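Local coordinates for putative DNA binding protein (Bacteroides thetaiotaomicron VPI-5482, PDB 3HTN) that is of unknown function, a putative DNA-binding protein of the PCC-domain family that binds metal ions, nickel among them, at residues A[36-46]-A[83-94]; A[47-58]-A[111-122]. All coordinates share one frame; numbering follows the deposited sequence.

Contact 1 (A[36-46]-A[83-94]); sequences CKEKGILSGSI and GNISSMNEQVYL. With SO4 (sulfate ion), chain G.
Gly44 and Ile85 pair where strands 44-52 and 76-88 run antiparallel in the large sheet of this PCC domain, with the last turn of helix 28-39 lying against them. Backbone bonds set the register. Ile85 N donates to Gly44 O at 2.9 Å. Two residues on, Ile46 N meets Gly83 O at 3.0 Å, nearly straight at 167°, and between these two hydrogen-bonded pairs Ser45 faces Asn84 as a non-hydrogen-bonded one. The backbone angles of Gly44 leave no room for a CB, which would also crowd the methyl end of Ile85.

Ile85 is the hub of the apolar contacts. Its CG1 lies beside the backbone N (chi1 -56°), which carries CD1 to Cys36 SG at 3.7 Å, with Ile41 CG2 also touching that methyl. The side chain of Ile46 crosses Ile85 at about a right angle, CG1 being 3.8 Å from Ile85 CD1, and its own tip reaches on, CD1 to Leu94 CD2, at 3.9 Å. Val92 meets the helix: CG1 packs on Cys36 CB at 3.9 Å while CG2 lies against Lys37. A Schellman motif at Gly40 ends the helix and leads the chain round to Ile41, which, like Ile85, also packs on Val125 of strand 120-127.

Polar contacts gather at the hairpin end. At the type I' turn from Met88 to Gln91 a sulfate is bound, probably from the crystallisation liquor; Glu90 N holds its O2 at 2.6 Å, and Arg131 and Ser133 bind it as well. Ser87 OG accepts a proton from a water that also donates to Leu42 O, and donates to sulfate O4 at 2.7 Å.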
loop_
_atom_site.group_PDB
_atom_site.type_symbol
_atom_site.label_atom_id
_atom_site.label_comp_id
_atom_site.label_asym_id
_atom_site.label_seq_id
_atom_site.Cartn_x
_atom_site.Cartn_y
_atom_site.Cartn_z
ATOM N N CYS A 36 6.695 9.005 -16.368
ATOM C CA CYS A 36 5.436 9.717 -16.472
ATOM C C CYS A 36 5.516 10.813 -17.522
ATOM O O CYS A 36 4.559 11.044 -18.262
ATOM C CB CYS A 36 5.030 10.316 -15.126
ATOM S SG CYS A 36 4.638 9.092 -13.871
ATOM N N LYS A 37 6.653 11.495 -17.567
ATOM C CA LYS A 37 6.860 12.525 -18.574
ATOM C C LYS A 37 6.840 11.896 -19.971
ATOM O O LYS A 37 6.142 12.381 -20.870
ATOM C CB LYS A 37 8.177 13.257 -18.327
ATOM C CG LYS A 37 8.456 14.359 -19.347
ATOM C CD LYS A 37 9.663 15.203 -18.987
ATOM C CE LYS A 37 10.003 16.161 -20.139
ATOM N NZ LYS A 37 11.136 17.060 -19.784
ATOM N N GLU A 38 7.595 10.813 -20.158
ATOM C CA GLU A 38 7.648 10.125 -21.453
ATOM C C GLU A 38 6.256 9.709 -21.933
ATOM O O GLU A 38 5.936 9.840 -23.125
ATOM C CB GLU A 38 8.533 8.869 -21.381
ATOM C CG GLU A 38 8.585 8.101 -22.712
ATOM C CD GLU A 38 9.311 6.740 -22.683
ATOM O OE1 GLU A 38 9.880 6.337 -21.646
ATOM O OE2 GLU A 38 9.313 6.077 -23.757
ATOM N N LYS A 39 5.442 9.201 -21.016
ATOM C CA LYS A 39 4.115 8.692 -21.350
ATOM C C LYS A 39 3.016 9.742 -21.256
ATOM O O LYS A 39 1.862 9.438 -21.551
ATOM C CB LYS A 39 3.780 7.460 -20.504
ATOM C CG LYS A 39 4.732 6.284 -20.726
ATOM C CD LYS A 39 4.675 5.807 -22.181
ATOM C CE LYS A 39 5.510 4.613 -22.460
ATOM N NZ LYS A 39 5.398 4.250 -23.916
ATOM N N GLY A 40 3.375 10.980 -20.936
ATOM C CA GLY A 40 2.411 12.075 -20.870
ATOM C C GLY A 40 1.327 11.857 -19.838
ATOM O O GLY A 40 0.184 12.249 -20.057
ATOM N N ILE A 41 1.681 11.248 -18.703
ATOM C CA ILE A 41 0.684 10.908 -17.696
ATOM C C ILE A 41 0.362 12.169 -16.903
ATOM O O ILE A 41 1.236 12.774 -16.301
ATOM C CB ILE A 41 1.156 9.804 -16.774
ATOM C CG1 ILE A 41 1.403 8.531 -17.584
ATOM C CG2 ILE A 41 0.106 9.551 -15.726
ATOM C CD1 ILE A 41 1.957 7.370 -16.794
ATOM N N LEU A 42 -0.901 12.561 -16.942
ATOM C CA LEU A 42 -1.349 13.796 -16.305
ATOM C C LEU A 42 -1.687 13.602 -14.836
ATOM O O LEU A 42 -1.493 14.510 -14.027
ATOM C CB LEU A 42 -2.576 14.318 -17.059
ATOM C CG LEU A 42 -2.408 14.568 -18.558
ATOM C CD1 LEU A 42 -3.732 14.978 -19.154
ATOM C CD2 LEU A 42 -1.340 15.628 -18.761
ATOM N N SER A 43 -2.253 12.437 -14.525
ATOM C CA SER A 43 -2.563 12.049 -13.164
ATOM C C SER A 43 -2.653 10.539 -13.114
ATOM O O SER A 43 -2.776 9.870 -14.157
ATOM C CB SER A 43 -3.855 12.694 -12.653
ATOM O OG SER A 43 -4.989 12.154 -13.300
ATOM N N GLY A 44 -2.558 10.005 -11.899
ATOM C CA GLY A 44 -2.508 8.569 -11.743
ATOM C C GLY A 44 -1.975 8.165 -10.401
ATOM O O GLY A 44 -1.862 8.974 -9.498
ATOM N N SER A 45 -1.598 6.901 -10.290
ATOM C CA SER A 45 -1.075 6.360 -9.050
ATOM C C SER A 45 0.149 5.538 -9.326
ATOM O O SER A 45 0.358 5.072 -10.443
ATOM C CB SER A 45 -2.126 5.495 -8.384
ATOM O OG SER A 45 -2.363 4.355 -9.176
ATOM N N ILE A 46 0.981 5.384 -8.297
ATOM C CA ILE A 46 2.185 4.578 -8.387
ATOM C C ILE A 46 2.252 3.753 -7.120
ATOM O O ILE A 46 2.034 4.279 -6.039
ATOM C CB ILE A 46 3.467 5.453 -8.503
ATOM C CG1 ILE A 46 3.425 6.378 -9.718
ATOM C CG2 ILE A 46 4.738 4.548 -8.515
ATOM C CD1 ILE A 46 4.633 7.318 -9.883
ATOM N N GLY A 83 1.979 6.318 -3.919
ATOM C CA GLY A 83 1.887 7.691 -4.243
ATOM C C GLY A 83 1.012 7.993 -5.399
ATOM O O GLY A 83 0.328 7.128 -5.942
ATOM N N ASN A 84 1.048 9.268 -5.749
ATOM C CA ASN A 84 0.175 9.756 -6.788
ATOM C C ASN A 84 0.876 10.681 -7.769
ATOM O O ASN A 84 1.968 11.169 -7.502
ATOM C CB ASN A 84 -1.093 10.346 -6.155
ATOM C CG ASN A 84 -0.808 11.464 -5.202
ATOM O OD1 ASN A 84 -0.132 12.395 -5.573
ATOM N ND2 ASN A 84 -1.327 11.380 -3.962
ATOM N N ILE A 85 0.223 10.888 -8.912
ATOM C CA ILE A 85 0.741 11.661 -10.001
ATOM C C ILE A 85 -0.269 12.747 -10.249
ATOM O O ILE A 85 -1.490 12.515 -10.210
ATOM C CB ILE A 85 0.838 10.824 -11.314
ATOM C CG1 ILE A 85 1.681 9.551 -11.101
ATOM C CG2 ILE A 85 1.374 11.670 -12.465
ATOM C CD1 ILE A 85 1.418 8.461 -12.133
ATOM N N SER A 86 0.247 13.941 -10.520
ATOM C CA SER A 86 -0.567 15.098 -10.861
ATOM C C SER A 86 0.334 16.004 -11.686
ATOM O O SER A 86 1.413 15.573 -12.108
ATOM C CB SER A 86 -1.107 15.760 -9.573
ATOM O OG SER A 86 -0.080 16.076 -8.651
ATOM N N SER A 87 -0.085 17.244 -11.937
ATOM C CA SER A 87 0.792 18.207 -12.596
ATOM C C SER A 87 0.907 19.480 -11.769
ATOM O O SER A 87 0.006 19.832 -11.001
ATOM C CB SER A 87 0.306 18.569 -14.006
ATOM O OG SER A 87 -0.999 19.108 -13.950
HETATM N N MSE A 88 2.056 20.130 -11.911
HETATM C CA MSE A 88 2.295 21.430 -11.314
HETATM C C MSE A 88 3.313 22.192 -12.157
HETATM O O MSE A 88 4.311 21.618 -12.590
HETATM C CB MSE A 88 2.793 21.236 -9.889
HETATM C CG MSE A 88 2.911 22.472 -9.090
HETATM SE SE MSE A 88 3.005 22.076 -7.184
HETATM C CE MSE A 88 2.187 23.719 -6.814
ATOM N N ASN A 89 3.055 23.481 -12.381
ATOM C CA ASN A 89 3.986 24.363 -13.114
ATOM C C ASN A 89 4.528 23.730 -14.396
ATOM O O ASN A 89 5.750 23.651 -14.592
ATOM C CB ASN A 89 5.148 24.766 -12.193
ATOM N N GLU A 90 3.602 23.231 -15.221
ATOM C CA GLU A 90 3.901 22.594 -16.495
ATOM C C GLU A 90 4.784 21.318 -16.418
ATOM O O GLU A 90 5.421 20.944 -17.408
ATOM C CB GLU A 90 4.542 23.626 -17.443
ATOM N N GLN A 91 4.815 20.639 -15.270
ATOM C CA GLN A 91 5.675 19.487 -15.123
ATOM C C GLN A 91 4.915 18.404 -14.376
ATOM O O GLN A 91 3.913 18.691 -13.705
ATOM C CB GLN A 91 6.947 19.866 -14.361
ATOM C CG GLN A 91 7.787 20.984 -15.037
ATOM N N VAL A 92 5.374 17.170 -14.543
ATOM C CA VAL A 92 4.869 16.062 -13.745
ATOM C C VAL A 92 5.139 16.395 -12.279
ATOM O O VAL A 92 6.216 16.892 -11.938
ATOM C CB VAL A 92 5.560 14.716 -14.132
ATOM C CG1 VAL A 92 5.279 13.618 -13.088
ATOM C CG2 VAL A 92 5.128 14.268 -15.522
ATOM N N TYR A 93 4.174 16.094 -11.401
ATOM C CA TYR A 93 4.342 16.250 -9.965
ATOM C C TYR A 93 4.056 14.899 -9.325
ATOM O O TYR A 93 2.959 14.374 -9.468
ATOM C CB TYR A 93 3.390 17.301 -9.412
ATOM C CG TYR A 93 3.702 17.619 -7.976
ATOM C CD1 TYR A 93 3.102 16.936 -6.934
ATOM C CD2 TYR A 93 4.606 18.607 -7.656
ATOM C CE1 TYR A 93 3.378 17.232 -5.620
ATOM C CE2 TYR A 93 4.902 18.912 -6.320
ATOM C CZ TYR A 93 4.282 18.218 -5.308
ATOM O OH TYR A 93 4.567 18.502 -3.990
ATOM N N LEU A 94 5.069 14.322 -8.685
ATOM C CA LEU A 94 4.917 13.075 -7.970
ATOM C C LEU A 94 4.890 13.340 -6.475
ATOM O O LEU A 94 5.677 14.116 -5.977
ATOM C CB LEU A 94 6.078 12.138 -8.259
ATOM C CG LEU A 94 6.251 11.715 -9.698
ATOM C CD1 LEU A 94 7.349 10.648 -9.785
ATOM C CD2 LEU A 94 4.949 11.212 -10.238
HETATM S S SO4 G . -0.031 22.773 -14.192
HETATM O O1 SO4 G . 0.267 23.920 -13.291
HETATM O O2 SO4 G . 1.253 22.196 -14.668
HETATM O O3 SO4 G . -0.784 23.228 -15.360
HETATM O O4 SO4 G . -0.940 21.827 -13.546
HETATM O O HOH W 1 1.697 15.105 -14.933
HETATM O O HOH W 2 -2.574 16.967 -14.620
#

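Contact 2 (A[47-58]-A[111-122]); sequences NGIGAIGELTLR and HLLSAIQNGAGE
Two segments of the chain, each bent at a corner (Gly53; Asn118-Gly119), pair antiparallel on both sides of the bend, in a ladder of the large sheet that runs from Ile49-Glu122 past the corner to Thr56-Ser114. Gly53 N bonds Ile116 O at 2.9 Å, close to straight (166°), and Ala51 O takes Asn118 N. Further along, Leu113 and Ser114 both face Thr56 in a classic beta bulge: Leu113 N reaches Thr56 O at 2.9 Å, while the bond from Ser114 N is weak.

The bulge turns Leu113 toward Arg58, whose chain bends at chi3 (-69°) and lays one guanidinium face beneath Leu113 CD2; Asp69 forms a salt bridge with Arg58 NE. With an alanine here, that guanidinium face would probably be uncovered and a gap opened beside the Thr56 methyl. On the other face, Leu55 CD1 and Leu112 CD1 press tightly at 3.4 Å.

The nearest side-chain atom of His111, an iron ligand in a structure of this protein, lies about 3 Å from the nickel. Strands 76-88 and 91-101 supply neighbours for Leu55 and Leu112, while strand 67-72 flanks Thr56 and Arg58.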
loop_
_atom_site.group_PDB
_atom_site.type_symbol
_atom_site.label_atom_id
_atom_site.label_comp_id
_atom_site.label_asym_id
_atom_site.label_seq_id
_atom_site.Cartn_x
_atom_site.Cartn_y
_atom_site.Cartn_z
ATOM N N ASN A 47 2.556 2.473 -7.268
ATOM C CA ASN A 47 2.661 1.541 -6.165
ATOM C C ASN A 47 3.689 0.502 -6.522
ATOM O O ASN A 47 3.727 0.040 -7.643
ATOM C CB ASN A 47 1.347 0.841 -5.958
ATOM C CG ASN A 47 0.292 1.757 -5.449
ATOM O OD1 ASN A 47 0.278 2.078 -4.251
ATOM N ND2 ASN A 47 -0.617 2.209 -6.339
ATOM N N GLY A 48 4.528 0.114 -5.577
ATOM C CA GLY A 48 5.408 -0.997 -5.814
ATOM C C GLY A 48 6.374 -1.360 -4.725
ATOM O O GLY A 48 6.234 -0.916 -3.574
ATOM N N ILE A 49 7.332 -2.207 -5.103
ATOM C CA ILE A 49 8.274 -2.833 -4.184
ATOM C C ILE A 49 9.622 -2.956 -4.873
ATOM O O ILE A 49 9.749 -2.803 -6.106
ATOM C CB ILE A 49 7.752 -4.234 -3.696
ATOM C CG1 ILE A 49 7.507 -5.199 -4.875
ATOM C CG2 ILE A 49 6.492 -4.089 -2.866
ATOM C CD1 ILE A 49 7.270 -6.654 -4.448
ATOM N N GLY A 50 10.656 -3.260 -4.090
ATOM C CA GLY A 50 11.988 -3.377 -4.617
ATOM C C GLY A 50 12.983 -3.295 -3.471
ATOM O O GLY A 50 12.600 -3.419 -2.309
ATOM N N ALA A 51 14.248 -3.137 -3.821
ATOM C CA ALA A 51 15.338 -3.028 -2.859
ATOM C C ALA A 51 16.249 -1.895 -3.275
ATOM O O ALA A 51 16.392 -1.573 -4.473
ATOM C CB ALA A 51 16.099 -4.342 -2.745
ATOM N N ILE A 52 16.819 -1.251 -2.256
ATOM C CA ILE A 52 17.583 -0.022 -2.413
ATOM C C ILE A 52 18.818 -0.021 -1.522
ATOM O O ILE A 52 18.906 -0.748 -0.543
ATOM C CB ILE A 52 16.741 1.230 -2.096
ATOM C CG1 ILE A 52 16.235 1.209 -0.656
ATOM C CG2 ILE A 52 15.564 1.350 -3.065
ATOM C CD1 ILE A 52 15.477 2.435 -0.240
ATOM N N GLY A 53 19.785 0.794 -1.919
ATOM C CA GLY A 53 21.025 1.016 -1.171
ATOM C C GLY A 53 21.211 2.395 -0.588
ATOM O O GLY A 53 22.204 2.646 0.128
ATOM N N GLU A 54 20.254 3.284 -0.859
ATOM C CA GLU A 54 20.275 4.641 -0.332
ATOM C C GLU A 54 18.847 5.167 -0.373
ATOM O O GLU A 54 18.109 4.877 -1.308
ATOM C CB GLU A 54 21.231 5.530 -1.130
ATOM C CG GLU A 54 21.517 6.865 -0.467
ATOM C CD GLU A 54 22.797 7.509 -0.964
ATOM O OE1 GLU A 54 23.833 6.798 -1.065
ATOM O OE2 GLU A 54 22.770 8.731 -1.236
ATOM N N LEU A 55 18.461 5.919 0.655
ATOM C CA LEU A 55 17.121 6.471 0.783
ATOM C C LEU A 55 17.179 7.842 1.379
ATOM O O LEU A 55 17.901 8.034 2.349
ATOM C CB LEU A 55 16.323 5.616 1.767
ATOM C CG LEU A 55 14.898 6.047 2.105
ATOM C CD1 LEU A 55 13.972 5.993 0.877
ATOM C CD2 LEU A 55 14.343 5.225 3.250
ATOM N N THR A 56 16.404 8.772 0.833
ATOM C CA THR A 56 16.260 10.079 1.455
ATOM C C THR A 56 14.775 10.315 1.713
ATOM O O THR A 56 13.959 10.280 0.782
ATOM C CB THR A 56 16.824 11.218 0.625
ATOM O OG1 THR A 56 18.191 10.927 0.315
ATOM C CG2 THR A 56 16.755 12.540 1.416
ATOM N N LEU A 57 14.456 10.592 2.979
ATOM C CA LEU A 57 13.117 10.958 3.432
ATOM C C LEU A 57 13.103 12.376 3.919
ATOM O O LEU A 57 14.131 12.877 4.369
ATOM C CB LEU A 57 12.664 10.042 4.564
ATOM C CG LEU A 57 12.668 8.539 4.295
ATOM C CD1 LEU A 57 12.331 7.762 5.579
ATOM C CD2 LEU A 57 11.734 8.169 3.110
ATOM N N ARG A 58 11.950 13.033 3.827
ATOM C CA ARG A 58 11.753 14.375 4.367
ATOM C C ARG A 58 10.724 14.358 5.471
ATOM O O ARG A 58 9.640 13.793 5.294
ATOM C CB ARG A 58 11.277 15.334 3.292
ATOM C CG ARG A 58 11.009 16.738 3.814
ATOM C CD ARG A 58 10.883 17.753 2.737
ATOM N NE ARG A 58 12.155 17.990 2.079
ATOM C CZ ARG A 58 12.348 18.765 1.010
ATOM N NH1 ARG A 58 11.341 19.325 0.388
ATOM N NH2 ARG A 58 13.552 18.926 0.523
ATOM N N HIS A 111 7.905 10.521 3.817
ATOM C CA HIS A 111 7.803 11.162 2.514
ATOM C C HIS A 111 9.105 10.959 1.768
ATOM O O HIS A 111 10.159 11.332 2.243
ATOM C CB HIS A 111 7.498 12.635 2.708
ATOM C CG HIS A 111 7.671 13.493 1.495
ATOM N ND1 HIS A 111 7.415 13.078 0.208
ATOM C CD2 HIS A 111 7.988 14.804 1.409
ATOM C CE1 HIS A 111 7.602 14.098 -0.619
ATOM N NE2 HIS A 111 7.967 15.146 0.088
ATOM N N LEU A 112 9.010 10.323 0.604
ATOM C CA LEU A 112 10.158 9.964 -0.195
ATOM C C LEU A 112 10.668 11.092 -1.065
ATOM O O LEU A 112 9.907 11.658 -1.859
ATOM C CB LEU A 112 9.780 8.798 -1.116
ATOM C CG LEU A 112 10.822 8.327 -2.112
ATOM C CD1 LEU A 112 12.078 7.747 -1.406
ATOM C CD2 LEU A 112 10.190 7.313 -3.072
ATOM N N LEU A 113 11.953 11.410 -0.941
ATOM C CA LEU A 113 12.629 12.330 -1.873
ATOM C C LEU A 113 13.432 11.621 -2.942
ATOM O O LEU A 113 13.438 12.040 -4.096
ATOM C CB LEU A 113 13.572 13.283 -1.133
ATOM C CG LEU A 113 12.921 14.253 -0.139
ATOM C CD1 LEU A 113 13.985 15.234 0.342
ATOM C CD2 LEU A 113 11.715 14.996 -0.774
ATOM N N SER A 114 14.116 10.558 -2.551
ATOM C CA SER A 114 14.932 9.801 -3.479
ATOM C C SER A 114 15.301 8.459 -2.902
ATOM O O SER A 114 15.239 8.249 -1.694
ATOM C CB SER A 114 16.212 10.564 -3.794
ATOM O OG SER A 114 17.016 10.726 -2.641
ATOM N N ALA A 115 15.665 7.542 -3.786
ATOM C CA ALA A 115 16.118 6.223 -3.385
ATOM C C ALA A 115 16.883 5.619 -4.545
ATOM O O ALA A 115 16.404 5.676 -5.662
ATOM C CB ALA A 115 14.973 5.324 -2.992
ATOM N N ILE A 116 18.039 5.026 -4.271
ATOM C CA ILE A 116 18.862 4.394 -5.304
ATOM C C ILE A 116 18.662 2.888 -5.252
ATOM O O ILE A 116 18.989 2.250 -4.248
ATOM C CB ILE A 116 20.357 4.725 -5.127
ATOM C CG1 ILE A 116 20.572 6.248 -5.185
ATOM C CG2 ILE A 116 21.198 4.004 -6.203
ATOM C CD1 ILE A 116 22.021 6.692 -4.846
ATOM N N GLN A 117 18.131 2.326 -6.335
ATOM C CA GLN A 117 17.907 0.905 -6.414
ATOM C C GLN A 117 19.186 0.089 -6.292
ATOM O O GLN A 117 20.232 0.454 -6.815
ATOM C CB GLN A 117 17.185 0.599 -7.711
ATOM C CG GLN A 117 16.726 -0.839 -7.891
ATOM C CD GLN A 117 15.799 -0.966 -9.022
ATOM O OE1 GLN A 117 14.900 -0.143 -9.183
ATOM N NE2 GLN A 117 15.980 -2.000 -9.813
ATOM N N ASN A 118 19.068 -1.021 -5.588
ATOM C CA ASN A 118 20.137 -2.005 -5.459
ATOM C C ASN A 118 19.470 -3.375 -5.356
ATOM O O ASN A 118 19.303 -3.944 -4.272
ATOM C CB ASN A 118 21.036 -1.701 -4.264
ATOM C CG ASN A 118 22.331 -2.459 -4.343
ATOM O OD1 ASN A 118 22.879 -2.617 -5.435
ATOM N ND2 ASN A 118 22.810 -2.966 -3.215
ATOM N N GLY A 119 19.088 -3.890 -6.522
ATOM C CA GLY A 119 18.286 -5.110 -6.646
ATOM C C GLY A 119 17.213 -4.821 -7.682
ATOM O O GLY A 119 17.506 -4.237 -8.734
ATOM N N ALA A 120 15.974 -5.195 -7.375
ATOM C CA ALA A 120 14.825 -5.042 -8.252
ATOM C C ALA A 120 14.056 -3.798 -7.918
ATOM O O ALA A 120 14.176 -3.244 -6.811
ATOM C CB ALA A 120 13.911 -6.266 -8.098
ATOM N N GLY A 121 13.226 -3.374 -8.858
ATOM C CA GLY A 121 12.367 -2.213 -8.691
ATOM C C GLY A 121 11.142 -2.381 -9.562
ATOM O O GLY A 121 11.222 -2.208 -10.785
ATOM N N GLU A 122 10.029 -2.751 -8.939
ATOM C CA GLU A 122 8.843 -3.274 -9.637
ATOM C C GLU A 122 7.653 -2.439 -9.253
ATOM O O GLU A 122 7.186 -2.521 -8.130
ATOM C CB GLU A 122 8.657 -4.732 -9.232
ATOM C CG GLU A 122 9.847 -5.598 -9.649
ATOM C CD GLU A 122 9.812 -7.018 -9.135
ATOM O OE1 GLU A 122 8.754 -7.461 -8.640
ATOM O OE2 GLU A 122 10.859 -7.694 -9.268
HETATM O O HOH W 3 18.685 8.900 -1.730
HETATM O O HOH W 4 8.482 11.669 6.419
#

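Contacts 1 and 2 sit on opposite sides of the chain's centre, their own centres about 18 Å apart, in one large antiparallel sheet. Along the chain the order is 36-46, 47-58, 83-94, 111-122, so the two contacts interlock rather than follow one another. Strand 44-52 is common to both: it pairs with 76-88 in contact 1 and with 120-127 in contact 2, and so ties both neighbours together. The metal-binding His95 and His97 come just after 83-94, and His111 lies within contact 2. The two contacts also meet across the subunit interface: Asn84 of one chain hydrogen-bonds Glu122 of a neighbouring subunit, which also bonds His95 of Asn84's own chain.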